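PDB 2EPG: hypothetical protein TTHA1785 from Thermus thermophilus, which probably joins RNA ends as a manganese-dependent, GTP-using RNA ligase of the RtcB family, linking 3'-phosphate or 2',3'-cyclic phosphate ends to 5'-hydroxyl ends. Local coordinates for residues 330-342 with 371-384. Sequence-based numbering, arbitrary orientation.
Sequences GLRVLYDLAHNNA and PEEYRRVGQPVLVP
Pro-380 lies over one face of the Tyr-335 ring, its CD 4.0 Å from the ring centroid in a CH-pi contact, while Gln-379 CG touches Tyr-335 CE2 at 3.6 Å. CG of Tyr-335, anti to the backbone N though well short of a perfect trans (chi1 -153°), lays the ring against Pro-380 CD and Gln-379 CG. With an alanine here, Pro-380 and the Gln-379 chain would probably lose the surface they pack on, leaving a gap between the segments. Among aliphatic groups, Leu-337 CD2 meets Leu-382 CG at 3.6 Å, and Leu-334 CD2 reaches Pro-380 CB at 3.9 Å. Two hydrogen bonds cross the contact. Tyr-374 OH gives one to Leu-334 O (2.7 Å), on a lone pair in the carbonyl plane, at the classic beta bulge that Leu-334 and Tyr-335 form opposite Leu-113. His-339 NE2 gives the other to Leu-382 O (3.2 Å), bent at the hydrogen (136°) but near the ring plane. Gln-379 NE2 bonds Pro-380 O and, outside the segments, Arg-361 O. Pro-384 CD sits at the His-339 ring edge. The apolar crossing thus passes into the predicted manganese and GMP site, where Leu-382 O on NE2 and His-410, the predicted guanylylated histidine, on ND1 probably limit turning of the His-339 imidazole.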
ATOM      1  N   GLY A 330       5.916  -3.465 -24.152  1.00 33.48           N
ATOM      2  CA  GLY A 330       6.973  -3.504 -23.154  1.00 32.08           C
ATOM      3  C   GLY A 330       6.516  -3.148 -21.745  1.00 31.14           C
ATOM      4  O   GLY A 330       7.187  -2.376 -21.070  1.00 29.03           O
ATOM      5  N   LEU A 331       5.385  -3.708 -21.305  1.00 30.20           N
ATOM      6  CA  LEU A 331       4.842  -3.442 -19.973  1.00 31.62           C
ATOM      7  C   LEU A 331       5.687  -4.024 -18.832  1.00 31.36           C
ATOM      8  O   LEU A 331       5.601  -5.207 -18.512  1.00 32.20           O
ATOM      9  CB  LEU A 331       3.411  -3.976 -19.885  1.00 30.07           C
ATOM     10  CG  LEU A 331       2.359  -3.063 -20.528  1.00 29.29           C
ATOM     11  CD1 LEU A 331       1.114  -3.863 -20.923  1.00 27.52           C
ATOM     12  CD2 LEU A 331       2.011  -1.947 -19.539  1.00 25.97           C
ATOM     13  N   ARG A 332       6.506  -3.185 -18.214  1.00 31.24           N
ATOM     14  CA  ARG A 332       7.350  -3.660 -17.132  1.00 31.87           C
ATOM     15  C   ARG A 332       6.830  -3.153 -15.809  1.00 29.03           C
ATOM     16  O   ARG A 332       6.126  -2.145 -15.767  1.00 27.63           O
ATOM     17  CB  ARG A 332       8.789  -3.168 -17.311  1.00 37.13           C
ATOM     18  CG  ARG A 332       9.419  -3.511 -18.652  1.00 44.60           C
ATOM     19  CD  ARG A 332      10.851  -3.010 -18.686  1.00 50.96           C
ATOM     20  NE  ARG A 332      11.403  -2.958 -20.035  1.00 56.58           N
ATOM     21  CZ  ARG A 332      12.590  -2.428 -20.323  1.00 59.93           C
ATOM     22  NH1 ARG A 332      13.030  -2.410 -21.580  1.00 59.32           N
ATOM     23  NH2 ARG A 332      13.338  -1.912 -19.346  1.00 60.46           N
ATOM     24  N   VAL A 333       7.178  -3.857 -14.733  1.00 26.29           N
ATOM     25  CA  VAL A 333       6.782  -3.436 -13.406  1.00 24.87           C
ATOM     26  C   VAL A 333       7.729  -2.296 -12.994  1.00 26.83           C
ATOM     27  O   VAL A 333       8.941  -2.501 -12.879  1.00 26.08           O
ATOM     28  CB  VAL A 333       6.914  -4.592 -12.390  1.00 24.69           C
ATOM     29  CG1 VAL A 333       6.592  -4.094 -10.989  1.00 23.57           C
ATOM     30  CG2 VAL A 333       5.957  -5.758 -12.789  1.00 20.91           C
ATOM     31  N   LEU A 334       7.187  -1.095 -12.820  1.00 24.09           N
ATOM     32  CA  LEU A 334       7.995   0.035 -12.381  1.00 22.98           C
ATOM     33  C   LEU A 334       8.208  -0.228 -10.892  1.00 23.62           C
ATOM     34  O   LEU A 334       9.344  -0.259 -10.405  1.00 24.84           O
ATOM     35  CB  LEU A 334       7.242   1.344 -12.628  1.00 21.56           C
ATOM     36  CG  LEU A 334       8.039   2.630 -12.383  1.00 21.88           C
ATOM     37  CD1 LEU A 334       7.451   3.749 -13.226  1.00 21.15           C
ATOM     38  CD2 LEU A 334       8.027   2.976 -10.889  1.00 20.19           C
ATOM     39  N   TYR A 335       7.111  -0.429 -10.169  1.00 22.58           N
ATOM     40  CA  TYR A 335       7.196  -0.793  -8.749  1.00 23.05           C
ATOM     41  C   TYR A 335       5.860  -1.365  -8.272  1.00 23.14           C
ATOM     42  O   TYR A 335       4.843  -1.255  -8.956  1.00 24.06           O
ATOM     43  CB  TYR A 335       7.579   0.407  -7.862  1.00 18.49           C
ATOM     44  CG  TYR A 335       8.282  -0.032  -6.603  1.00 19.04           C
ATOM     45  CD1 TYR A 335       9.450  -0.789  -6.673  1.00 17.42           C
ATOM     46  CD2 TYR A 335       7.787   0.285  -5.345  1.00 19.44           C
ATOM     47  CE1 TYR A 335      10.097  -1.220  -5.513  1.00 18.64           C
ATOM     48  CE2 TYR A 335       8.438  -0.136  -4.193  1.00 20.92           C
ATOM     49  CZ  TYR A 335       9.592  -0.890  -4.292  1.00 18.17           C
ATOM     50  OH  TYR A 335      10.241  -1.315  -3.153  1.00 20.15           O
ATOM     51  N   ASP A 336       5.873  -1.972  -7.093  1.00 24.21           N
ATOM     52  CA  ASP A 336       4.672  -2.534  -6.487  1.00 24.65           C
ATOM     53  C   ASP A 336       4.892  -2.469  -4.972  1.00 24.44           C
ATOM     54  O   ASP A 336       5.889  -2.989  -4.465  1.00 24.84           O
ATOM     55  CB  ASP A 336       4.474  -3.980  -6.986  1.00 24.31           C
ATOM     56  CG  ASP A 336       3.294  -4.697  -6.313  1.00 25.37           C
ATOM     57  OD1 ASP A 336       2.513  -5.351  -7.036  1.00 22.92           O
ATOM     58  OD2 ASP A 336       3.158  -4.634  -5.070  1.00 23.47           O
ATOM     59  N   LEU A 337       3.985  -1.810  -4.252  1.00 23.76           N
ATOM     60  CA  LEU A 337       4.122  -1.689  -2.807  1.00 25.55           C
ATOM     61  C   LEU A 337       2.792  -1.683  -2.066  1.00 26.64           C
ATOM     62  O   LEU A 337       1.748  -1.347  -2.615  1.00 26.82           O
ATOM     63  CB  LEU A 337       4.908  -0.419  -2.430  1.00 25.18           C
ATOM     64  CG  LEU A 337       4.153   0.924  -2.386  1.00 25.55           C
ATOM     65  CD1 LEU A 337       5.103   2.053  -1.950  1.00 22.43           C
ATOM     66  CD2 LEU A 337       3.560   1.227  -3.764  1.00 20.33           C
ATOM     67  N   ALA A 338       2.858  -2.066  -0.798  1.00 28.66           N
ATOM     68  CA  ALA A 338       1.698  -2.139   0.072  1.00 29.12           C
ATOM     69  C   ALA A 338       1.322  -0.790   0.666  1.00 30.51           C
ATOM     70  O   ALA A 338       2.174   0.080   0.817  1.00 31.57           O
ATOM     71  CB  ALA A 338       1.982  -3.126   1.207  1.00 28.99           C
ATOM     72  N   HIS A 339       0.042  -0.642   1.008  1.00 32.40           N
ATOM     73  CA  HIS A 339      -0.485   0.564   1.642  1.00 34.13           C
ATOM     74  C   HIS A 339      -0.953   0.199   3.059  1.00 33.27           C
ATOM     75  O   HIS A 339      -1.203   1.079   3.876  1.00 33.60           O
ATOM     76  CB  HIS A 339      -1.644   1.159   0.817  1.00 38.31           C
ATOM     77  CG  HIS A 339      -1.190   1.971  -0.361  1.00 45.21           C
ATOM     78  ND1 HIS A 339      -1.873   3.087  -0.804  1.00 48.87           N
ATOM     79  CD2 HIS A 339      -0.089   1.869  -1.146  1.00 46.50           C
ATOM     80  CE1 HIS A 339      -1.207   3.641  -1.804  1.00 47.84           C
ATOM     81  NE2 HIS A 339      -0.120   2.923  -2.030  1.00 47.42           N
ATOM     82  N   ASN A 340      -1.092  -1.105   3.334  1.00 31.50           N
ATOM     83  CA  ASN A 340      -1.478  -1.602   4.666  1.00 30.28           C
ATOM     84  C   ASN A 340      -0.568  -2.786   4.959  1.00 31.04           C
ATOM     85  O   ASN A 340      -0.615  -3.784   4.240  1.00 32.20           O
ATOM     86  CB  ASN A 340      -2.932  -2.114   4.724  1.00 31.34           C
ATOM     87  CG  ASN A 340      -3.966  -1.017   4.555  1.00 30.78           C
ATOM     88  OD1 ASN A 340      -3.853   0.059   5.132  1.00 31.49           O
ATOM     89  ND2 ASN A 340      -4.998  -1.303   3.779  1.00 33.39           N
ATOM     90  N   ASN A 341       0.260  -2.689   5.994  1.00 29.79           N
ATOM     91  CA  ASN A 341       1.141  -3.795   6.323  1.00 30.55           C
ATOM     92  C   ASN A 341       2.006  -3.521   7.544  1.00 30.04           C
ATOM     93  O   ASN A 341       2.245  -2.377   7.889  1.00 31.43           O
ATOM     94  CB  ASN A 341       2.057  -4.079   5.137  1.00 33.50           C
ATOM     95  CG  ASN A 341       2.209  -5.555   4.865  1.00 38.29           C
ATOM     96  OD1 ASN A 341       2.937  -5.959   3.954  1.00 41.84           O
ATOM     97  ND2 ASN A 341       1.522  -6.374   5.651  1.00 39.33           N
ATOM     98  N   ALA A 342       2.459  -4.578   8.208  1.00 30.15           N
ATOM     99  CA  ALA A 342       3.367  -4.432   9.341  1.00 29.40           C
ATOM    100  C   ALA A 342       4.571  -5.244   8.891  1.00 31.71           C
ATOM    101  O   ALA A 342       4.426  -6.374   8.422  1.00 31.37           O
ATOM    102  CB  ALA A 342       2.776  -5.016  10.610  1.00 29.92           C
ATOM    103  N   PRO A 371      15.836  -1.391  -5.345  1.00 36.78           N
ATOM    104  CA  PRO A 371      16.482  -1.900  -6.556  1.00 37.15           C
ATOM    105  C   PRO A 371      17.598  -0.959  -6.991  1.00 38.66           C
ATOM    106  O   PRO A 371      17.434   0.265  -6.982  1.00 36.79           O
ATOM    107  CB  PRO A 371      15.339  -1.942  -7.564  1.00 36.02           C
ATOM    108  CG  PRO A 371      14.171  -2.274  -6.715  1.00 36.95           C
ATOM    109  CD  PRO A 371      14.372  -1.404  -5.486  1.00 37.21           C
ATOM    110  N   GLU A 372      18.724  -1.548  -7.377  1.00 40.03           N
ATOM    111  CA  GLU A 372      19.902  -0.810  -7.809  1.00 40.99           C
ATOM    112  C   GLU A 372      19.571   0.244  -8.853  1.00 39.79           C
ATOM    113  O   GLU A 372      20.149   1.334  -8.856  1.00 38.64           O
ATOM    114  CB  GLU A 372      20.925  -1.789  -8.384  1.00 45.39           C
ATOM    115  CG  GLU A 372      22.302  -1.219  -8.547  1.00 50.41           C
ATOM    116  CD  GLU A 372      23.292  -2.258  -9.042  1.00 55.10           C
ATOM    117  OE1 GLU A 372      23.238  -3.417  -8.549  1.00 57.03           O
ATOM    118  OE2 GLU A 372      24.126  -1.909  -9.909  1.00 57.13           O
ATOM    119  N   GLU A 373      18.647  -0.091  -9.745  1.00 37.80           N
ATOM    120  CA  GLU A 373      18.244   0.825 -10.805  1.00 36.45           C
ATOM    121  C   GLU A 373      17.728   2.149 -10.249  1.00 34.68           C
ATOM    122  O   GLU A 373      17.830   3.193 -10.900  1.00 33.31           O
ATOM    123  CB  GLU A 373      17.117   0.216 -11.655  1.00 38.81           C
ATOM    124  CG  GLU A 373      17.488  -0.957 -12.546  1.00 40.83           C
ATOM    125  CD  GLU A 373      17.478  -2.298 -11.832  1.00 42.63           C
ATOM    126  OE1 GLU A 373      17.383  -3.331 -12.534  1.00 45.20           O
ATOM    127  OE2 GLU A 373      17.574  -2.332 -10.586  1.00 41.50           O
ATOM    128  N   TYR A 374      17.164   2.086  -9.049  1.00 32.56           N
ATOM    129  CA  TYR A 374      16.549   3.243  -8.399  1.00 32.10           C
ATOM    130  C   TYR A 374      17.293   3.743  -7.174  1.00 31.28           C
ATOM    131  O   TYR A 374      16.937   4.781  -6.624  1.00 31.02           O
ATOM    132  CB  TYR A 374      15.147   2.860  -7.912  1.00 29.44           C
ATOM    133  CG  TYR A 374      14.237   2.213  -8.937  1.00 28.58           C
ATOM    134  CD1 TYR A 374      13.188   1.385  -8.526  1.00 27.00           C
ATOM    135  CD2 TYR A 374      14.364   2.492 -10.299  1.00 26.76           C
ATOM    136  CE1 TYR A 374      12.285   0.866  -9.435  1.00 24.49           C
ATOM    137  CE2 TYR A 374      13.462   1.974 -11.225  1.00 26.57           C
ATOM    138  CZ  TYR A 374      12.422   1.165 -10.781  1.00 25.37           C
ATOM    139  OH  TYR A 374      11.503   0.679 -11.666  1.00 22.16           O
ATOM    140  N   ARG A 375      18.292   2.985  -6.738  1.00 31.16           N
ATOM    141  CA  ARG A 375      19.016   3.283  -5.522  1.00 31.37           C
ATOM    142  C   ARG A 375      19.556   4.700  -5.387  1.00 32.81           C
ATOM    143  O   ARG A 375      19.586   5.246  -4.284  1.00 31.27           O
ATOM    144  CB  ARG A 375      20.128   2.241  -5.315  1.00 31.62           C
ATOM    145  CG  ARG A 375      20.690   2.218  -3.886  1.00 30.59           C
ATOM    146  CD  ARG A 375      21.507   0.959  -3.615  1.00 34.95           C
ATOM    147  NE  ARG A 375      20.714  -0.258  -3.817  1.00 35.97           N
ATOM    148  CZ  ARG A 375      21.222  -1.451  -4.130  1.00 38.10           C
ATOM    149  NH1 ARG A 375      20.418  -2.495  -4.294  1.00 37.79           N
ATOM    150  NH2 ARG A 375      22.530  -1.606  -4.287  1.00 37.84           N
ATOM    151  N   ARG A 376      19.961   5.310  -6.496  1.00 33.82           N
ATOM    152  CA  ARG A 376      20.474   6.670  -6.431  1.00 36.67           C
ATOM    153  C   ARG A 376      19.388   7.700  -6.168  1.00 34.04           C
ATOM    154  O   ARG A 376      19.654   8.731  -5.566  1.00 35.25           O
ATOM    155  CB  ARG A 376      21.194   7.055  -7.735  1.00 40.76           C
ATOM    156  CG  ARG A 376      22.482   6.297  -7.982  1.00 47.95           C
ATOM    157  CD  ARG A 376      23.076   6.611  -9.351  1.00 54.16           C
ATOM    158  NE  ARG A 376      24.200   5.720  -9.637  1.00 60.42           N
ATOM    159  CZ  ARG A 376      24.779   5.585 -10.830  1.00 63.06           C
ATOM    160  NH1 ARG A 376      25.800   4.742 -10.982  1.00 64.10           N
ATOM    161  NH2 ARG A 376      24.340   6.287 -11.871  1.00 63.51           N
ATOM    162  N   VAL A 377      18.164   7.435  -6.609  1.00 31.55           N
ATOM    163  CA  VAL A 377      17.105   8.421  -6.432  1.00 30.23           C
ATOM    164  C   VAL A 377      16.071   8.111  -5.362  1.00 28.37           C
ATOM    165  O   VAL A 377      15.301   8.987  -4.986  1.00 26.84           O
ATOM    166  CB  VAL A 377      16.352   8.671  -7.762  1.00 32.25           C
ATOM    167  CG1 VAL A 377      17.330   9.091  -8.838  1.00 32.74           C
ATOM    168  CG2 VAL A 377      15.593   7.414  -8.173  1.00 31.72           C
ATOM    169  N   GLY A 378      16.060   6.878  -4.866  1.00 27.91           N
ATOM    170  CA  GLY A 378      15.090   6.503  -3.850  1.00 27.50           C
ATOM    171  C   GLY A 378      13.997   5.567  -4.368  1.00 28.03           C
ATOM    172  O   GLY A 378      13.779   5.447  -5.572  1.00 28.09           O
ATOM    173  N   GLN A 379      13.298   4.914  -3.448  1.00 26.83           N
ATOM    174  CA  GLN A 379      12.234   3.978  -3.784  1.00 24.97           C
ATOM    175  C   GLN A 379      11.019   4.682  -4.375  1.00 24.92           C
ATOM    176  O   GLN A 379      10.632   5.752  -3.921  1.00 25.20           O
ATOM    177  CB  GLN A 379      11.783   3.249  -2.510  1.00 25.90           C
ATOM    178  CG  GLN A 379      10.649   2.213  -2.707  1.00 24.69           C
ATOM    179  CD  GLN A 379       9.883   2.003  -1.430  1.00 24.30           C
ATOM    180  OE1 GLN A 379      10.404   1.456  -0.453  1.00 21.76           O
ATOM    181  NE2 GLN A 379       8.651   2.469  -1.410  1.00 24.68           N
ATOM    182  N   PRO A 380      10.396   4.086  -5.401  1.00 24.78           N
ATOM    183  CA  PRO A 380       9.211   4.732  -5.973  1.00 23.21           C
ATOM    184  C   PRO A 380       8.081   4.660  -4.923  1.00 25.36           C
ATOM    185  O   PRO A 380       7.988   3.694  -4.158  1.00 23.86           O
ATOM    186  CB  PRO A 380       8.879   3.858  -7.195  1.00 22.58           C
ATOM    187  CG  PRO A 380      10.204   3.225  -7.565  1.00 23.20           C
ATOM    188  CD  PRO A 380      10.833   2.934  -6.215  1.00 22.89           C
ATOM    189  N   VAL A 381       7.234   5.683  -4.883  1.00 25.31           N
ATOM    190  CA  VAL A 381       6.104   5.710  -3.966  1.00 24.31           C
ATOM    191  C   VAL A 381       4.926   5.965  -4.882  1.00 25.63           C
ATOM    192  O   VAL A 381       4.866   6.999  -5.559  1.00 24.42           O
ATOM    193  CB  VAL A 381       6.212   6.855  -2.938  1.00 22.84           C
ATOM    194  CG1 VAL A 381       4.911   6.951  -2.124  1.00 21.94           C
ATOM    195  CG2 VAL A 381       7.390   6.610  -2.009  1.00 24.48           C
ATOM    196  N   LEU A 382       3.996   5.017  -4.903  1.00 26.11           N
ATOM    197  CA  LEU A 382       2.836   5.098  -5.785  1.00 25.45           C
ATOM    198  C   LEU A 382       1.648   5.629  -5.010  1.00 28.19           C
ATOM    199  O   LEU A 382       1.191   5.014  -4.048  1.00 27.68           O
ATOM    200  CB  LEU A 382       2.537   3.702  -6.358  1.00 21.83           C
ATOM    201  CG  LEU A 382       3.784   3.007  -6.934  1.00 22.76           C
ATOM    202  CD1 LEU A 382       3.455   1.594  -7.436  1.00 17.86           C
ATOM    203  CD2 LEU A 382       4.359   3.866  -8.058  1.00 22.49           C
ATOM    204  N   VAL A 383       1.159   6.788  -5.428  1.00 28.06           N
ATOM    205  CA  VAL A 383       0.040   7.434  -4.766  1.00 29.19           C
ATOM    206  C   VAL A 383      -1.150   7.483  -5.712  1.00 30.71           C
ATOM    207  O   VAL A 383      -1.282   8.395  -6.530  1.00 33.08           O
ATOM    208  CB  VAL A 383       0.437   8.866  -4.326  1.00 31.70           C
ATOM    209  CG1 VAL A 383      -0.737   9.578  -3.686  1.00 32.56           C
ATOM    210  CG2 VAL A 383       1.582   8.794  -3.338  1.00 29.85           C
ATOM    211  N   PRO A 384      -2.041   6.492  -5.614  1.00 31.80           N
ATOM    212  CA  PRO A 384      -3.209   6.473  -6.489  1.00 35.05           C
ATOM    213  C   PRO A 384      -4.232   7.493  -5.979  1.00 38.39           C
ATOM    214  O   PRO A 384      -4.318   7.755  -4.773  1.00 40.09           O
ATOM    215  CB  PRO A 384      -3.698   5.041  -6.341  1.00 34.05           C
ATOM    216  CG  PRO A 384      -3.476   4.796  -4.865  1.00 32.79           C
ATOM    217  CD  PRO A 384      -2.101   5.398  -4.625  1.00 30.14           C
TER